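Local structure of aminoacyltransferase FemA (Staphylococcus aureus, 1LRZ) at residues T24-Y30 and A54-L58. The protein adds glycines 2 and 3 of the pentaglycine interpeptide bridge of staphylococcal peptidoglycan, using glycyl-tRNA as donor. Numbering follows the deposited sequence.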
# COMPACT_ATOMS: atom_id res chain seq x y z
N THR A 24 -6.80 0.17 9.65
CA THR A 24 -7.76 1.02 10.37
C THR A 24 -8.25 0.32 11.65
O THR A 24 -8.91 0.94 12.49
CB THR A 24 -9.00 1.37 9.50
OG1 THR A 24 -9.45 0.18 8.84
CG2 THR A 24 -8.65 2.44 8.46
N GLN A 25 -7.95 -0.97 11.79
CA GLN A 25 -8.35 -1.73 12.99
C GLN A 25 -7.12 -1.81 13.90
O GLN A 25 -6.67 -2.89 14.27
CB GLN A 25 -8.82 -3.14 12.60
CG GLN A 25 -10.17 -3.15 11.86
CD GLN A 25 -11.32 -2.56 12.69
OE1 GLN A 25 -12.15 -1.77 12.20
NE2 GLN A 25 -11.39 -2.96 13.95
N THR A 26 -6.60 -0.64 14.27
CA THR A 26 -5.40 -0.54 15.11
C THR A 26 -5.55 0.51 16.21
O THR A 26 -6.43 1.38 16.16
CB THR A 26 -4.17 -0.13 14.28
OG1 THR A 26 -4.43 1.16 13.69
CG2 THR A 26 -3.89 -1.13 13.17
N VAL A 27 -4.66 0.45 17.19
CA VAL A 27 -4.68 1.41 18.28
C VAL A 27 -4.36 2.80 17.74
O VAL A 27 -4.96 3.80 18.15
CB VAL A 27 -3.66 1.01 19.36
CG1 VAL A 27 -3.52 2.11 20.40
CG2 VAL A 27 -4.12 -0.28 20.01
N GLY A 28 -3.41 2.87 16.80
CA GLY A 28 -3.06 4.15 16.21
C GLY A 28 -4.25 4.80 15.51
O GLY A 28 -4.42 6.02 15.58
N HIS A 29 -5.07 4.01 14.83
CA HIS A 29 -6.23 4.59 14.15
C HIS A 29 -7.26 5.02 15.19
O HIS A 29 -7.94 6.04 15.01
CB HIS A 29 -6.85 3.60 13.16
CG HIS A 29 -7.82 4.22 12.21
ND1 HIS A 29 -9.18 3.99 12.26
CD2 HIS A 29 -7.63 5.07 11.17
CE1 HIS A 29 -9.78 4.67 11.30
NE2 HIS A 29 -8.86 5.33 10.63
N TYR A 30 -7.36 4.25 16.27
CA TYR A 30 -8.28 4.54 17.38
C TYR A 30 -7.94 5.91 17.96
O TYR A 30 -8.81 6.76 18.16
CB TYR A 30 -8.13 3.48 18.47
CG TYR A 30 -8.86 3.80 19.77
CD1 TYR A 30 -10.25 3.88 19.81
CD2 TYR A 30 -8.16 3.96 20.97
CE1 TYR A 30 -10.93 4.10 21.01
CE2 TYR A 30 -8.83 4.18 22.18
CZ TYR A 30 -10.22 4.25 22.19
OH TYR A 30 -10.89 4.46 23.38
N ALA A 54 -12.77 -11.73 18.79
CA ALA A 54 -13.37 -10.88 17.76
C ALA A 54 -13.26 -9.44 18.23
O ALA A 54 -13.37 -9.17 19.43
CB ALA A 54 -14.84 -11.23 17.53
N ALA A 55 -13.06 -8.52 17.30
CA ALA A 55 -12.93 -7.12 17.67
C ALA A 55 -13.31 -6.19 16.53
O ALA A 55 -13.29 -6.58 15.35
CB ALA A 55 -11.48 -6.83 18.09
N CYS A 56 -13.65 -4.96 16.87
CA CYS A 56 -13.97 -3.98 15.86
C CYS A 56 -13.92 -2.58 16.42
O CYS A 56 -14.45 -2.30 17.50
CB CYS A 56 -15.35 -4.22 15.25
SG CYS A 56 -15.60 -3.33 13.68
N LEU A 57 -13.25 -1.72 15.67
CA LEU A 57 -13.17 -0.32 16.04
C LEU A 57 -14.35 0.29 15.28
O LEU A 57 -14.52 0.07 14.08
CB LEU A 57 -11.84 0.27 15.57
CG LEU A 57 -11.62 1.76 15.78
CD1 LEU A 57 -10.14 2.07 15.60
CD2 LEU A 57 -12.44 2.56 14.77
N LEU A 58 -15.19 1.02 16.00
CA LEU A 58 -16.36 1.66 15.40
C LEU A 58 -16.27 3.15 15.63
O LEU A 58 -15.77 3.59 16.66
CB LEU A 58 -17.65 1.16 16.08
CG LEU A 58 -17.97 -0.33 16.19
CD1 LEU A 58 -19.13 -0.52 17.17
CD2 LEU A 58 -18.31 -0.90 14.83
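Leu57 reaches from its strand against the loop and first turn at the start of helix 27-35, and its CD1 methyl makes the contacts with Thr24, Thr26, His29 and Tyr30. CG stands anti to the backbone N (chi1 176°), which carries the isobutyl group away from the strand and up to the helix start. There CD1 meets backbone as much as side chain. Leu57 CD1 lies 3.6 Å from Tyr30 CA. Leu57 CD1 also comes to 3.5 Å from Thr24 O. At the edge of the His29 imidazole, near its plane, Leu57 CD1 sits 4.0 Å from His29 ND1. The His29 side chain and Leu57 run at about a right angle to each other. One face of the imidazole is taken by Thr24 CG2, offset toward the rim.

Gln25 approaches the strand by its amide end. Its chain bends at chi2 (-61°) and lays the amide group beside the backbone at Cys56 and Leu57. Gln25 CD is 3.6 Å from Leu57 N. The amide is probably turned over in the model, so the places of its oxygen and nitrogen are doubtful.

The helix start beside Leu57 carries an N-cap. Thr26 OG1 accepts from His29 N at 3.1 Å, with an N-H...O angle of 152°, and also hydrogen-bonds Phe23 O. Thr24 OG1 is bound to His22 ND1 and Asn73 O.

The contact is buried structural packing in this FemABX-family protein. It joins the N-terminal end of helix 27-35 to strand 52-63 of the seven-stranded mixed sheet. Strands 39-46 and 67-78 flank that strand. Phe11 of helix 8-16 packs on Gln25 and Leu57, while Cys56 and Leu58 meet helix 83-98 through Phe89 and Leu93.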